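Local coordinates for protein lysine/ornithine decarboxylase (Vibrio vulnificus, PDB 2PLJ) that catalyses the decarboxylation of lysine and ornithine, using a pyridoxal phosphate cofactor, to release cadaverine and putrescine, at residues Gly326-Leu331 and Asp363-Asn368. Numbering follows the deposited sequence.
Sequences GSFSGL and DVIAEN
Ile365 meets Phe328 and Leu331 through torsions that turn its two branches different ways: CG1 stands anti to its carbonyl carbon (chi1 -61°), while CG2 stands anti to the backbone N. Phe328, with CG likewise anti to its carbonyl carbon (chi1 -67°), turns its ring toward Ile365, whose CG2 and CG1-CD1 arms both lie over one face. Ile365 CG2 sits 4.2 Å from the ring centroid, only 21° off the normal, a CH-pi contact over the face, offset toward the CD1-CE1 side. The CG1-CD1 arm takes the other flank, its CD1 packing 3.9 Å from Phe328 CD2, and the two side chains cross at about a right angle. Leu331, three residues after Phe328, rests its CD1 methyl on the Ile365 backbone, 3.7 Å from Ile365 CA, with the Ile365 CG2 methyl alongside at 4.2 Å; it also lies 4.1 Å from Val364 O. Behind the ring, the turn is tightened at Gly326 O, which accepts from both Ser329 N and Ser329 OG, the hydroxyl bond being 2.9 Å long. Leu340 touches both Phe328 and Ile365 and extends the apolar cluster, with Leu320 also against Ile365. Ile365 and Ala366 both pair with Leu354, a classic beta bulge. The arrangement joins the turn leading into the short helix that includes Leu331 to the bulged segment preceding strand 369-372 in the C-terminal beta domain, in this decarboxylase family's fold of beta/alpha barrel plus beta barrel.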
loop_
_atom_site.group_PDB
_atom_site.type_symbol
_atom_site.label_atom_id
_atom_site.label_comp_id
_atom_site.label_asym_id
_atom_site.label_seq_id
_atom_site.Cartn_x
_atom_site.Cartn_y
_atom_site.Cartn_z
ATOM N N GLY A 326 0.936 -6.367 -1.607
ATOM C CA GLY A 326 1.935 -7.022 -0.766
ATOM C C GLY A 326 3.354 -6.638 -1.174
ATOM O O GLY A 326 3.700 -5.449 -1.222
ATOM N N SER A 327 4.185 -7.644 -1.485
ATOM C CA SER A 327 5.606 -7.385 -1.759
ATOM C C SER A 327 5.833 -6.638 -3.047
ATOM O O SER A 327 6.862 -5.950 -3.200
ATOM C CB SER A 327 6.435 -8.681 -1.806
ATOM O OG SER A 327 6.227 -9.481 -0.661
ATOM N N PHE A 328 4.838 -6.707 -3.954
ATOM C CA PHE A 328 4.928 -5.994 -5.245
ATOM C C PHE A 328 4.270 -4.634 -5.233
ATOM O O PHE A 328 4.029 -4.036 -6.284
ATOM C CB PHE A 328 4.396 -6.887 -6.371
ATOM C CG PHE A 328 5.260 -8.093 -6.606
ATOM C CD1 PHE A 328 6.393 -8.016 -7.431
ATOM C CD2 PHE A 328 4.990 -9.301 -5.948
ATOM C CE1 PHE A 328 7.215 -9.154 -7.624
ATOM C CE2 PHE A 328 5.820 -10.434 -6.131
ATOM C CZ PHE A 328 6.926 -10.359 -6.969
ATOM N N SER A 329 3.991 -4.132 -4.016
ATOM C CA SER A 329 3.402 -2.801 -3.863
ATOM C C SER A 329 4.291 -1.708 -4.493
ATOM O O SER A 329 3.767 -0.649 -4.856
ATOM C CB SER A 329 3.149 -2.503 -2.374
ATOM O OG SER A 329 4.365 -2.623 -1.610
ATOM N N GLY A 330 5.608 -1.978 -4.609
ATOM C CA GLY A 330 6.561 -1.085 -5.330
ATOM C C GLY A 330 6.203 -0.857 -6.804
ATOM O O GLY A 330 6.544 0.167 -7.379
ATOM N N LEU A 331 5.451 -1.788 -7.407
ATOM C CA LEU A 331 4.926 -1.567 -8.773
ATOM C C LEU A 331 4.050 -0.328 -8.818
ATOM O O LEU A 331 4.054 0.400 -9.802
ATOM C CB LEU A 331 4.109 -2.760 -9.264
ATOM C CG LEU A 331 4.883 -4.085 -9.365
ATOM C CD1 LEU A 331 3.883 -5.157 -9.843
ATOM C CD2 LEU A 331 6.055 -4.022 -10.300
ATOM N N ASP A 363 -4.748 -5.717 -9.245
ATOM C CA ASP A 363 -3.690 -6.510 -8.639
ATOM C C ASP A 363 -3.105 -7.491 -9.669
ATOM O O ASP A 363 -3.409 -8.692 -9.679
ATOM C CB ASP A 363 -4.209 -7.240 -7.402
ATOM C CG ASP A 363 -3.108 -7.954 -6.639
ATOM O OD1 ASP A 363 -1.920 -7.884 -7.071
ATOM O OD2 ASP A 363 -3.440 -8.560 -5.590
ATOM N N VAL A 364 -2.237 -6.951 -10.514
ATOM C CA VAL A 364 -1.540 -7.712 -11.562
ATOM C C VAL A 364 -0.066 -7.331 -11.507
ATOM O O VAL A 364 0.261 -6.124 -11.476
ATOM C CB VAL A 364 -2.151 -7.408 -12.932
ATOM C CG1 VAL A 364 -1.302 -7.998 -14.076
ATOM C CG2 VAL A 364 -3.589 -7.931 -12.947
ATOM N N ILE A 365 0.808 -8.343 -11.475
ATOM C CA ILE A 365 2.259 -8.121 -11.356
ATOM C C ILE A 365 2.953 -8.049 -12.715
ATOM O O ILE A 365 3.912 -7.287 -12.894
ATOM C CB ILE A 365 2.910 -9.288 -10.551
ATOM C CG1 ILE A 365 2.327 -9.369 -9.130
ATOM C CG2 ILE A 365 4.439 -9.213 -10.643
ATOM C CD1 ILE A 365 2.455 -10.817 -8.559
ATOM N N ALA A 366 2.472 -8.844 -13.680
ATOM C CA ALA A 366 3.040 -8.853 -15.028
ATOM C C ALA A 366 1.891 -9.079 -15.988
ATOM O O ALA A 366 1.282 -10.150 -15.975
ATOM C CB ALA A 366 4.061 -9.940 -15.181
ATOM N N GLU A 367 1.590 -8.064 -16.799
ATOM C CA GLU A 367 0.456 -8.125 -17.753
ATOM C C GLU A 367 0.723 -9.072 -18.919
ATOM O O GLU A 367 -0.205 -9.647 -19.487
ATOM C CB GLU A 367 0.118 -6.727 -18.306
ATOM C CG GLU A 367 -0.562 -5.799 -17.282
ATOM C CD GLU A 367 -0.849 -4.418 -17.860
ATOM O OE1 GLU A 367 -1.118 -4.333 -19.081
ATOM O OE2 GLU A 367 -0.793 -3.413 -17.095
ATOM N N ASN A 368 1.989 -9.224 -19.288
ATOM C CA ASN A 368 2.360 -10.078 -20.407
ATOM C C ASN A 368 3.745 -10.601 -20.072
ATOM O O ASN A 368 4.689 -9.817 -19.910
ATOM C CB ASN A 368 2.367 -9.280 -21.731
ATOM C CG ASN A 368 2.486 -10.174 -22.962
ATOM O OD1 ASN A 368 2.051 -11.328 -22.957
ATOM N ND2 ASN A 368 3.058 -9.625 -24.046
#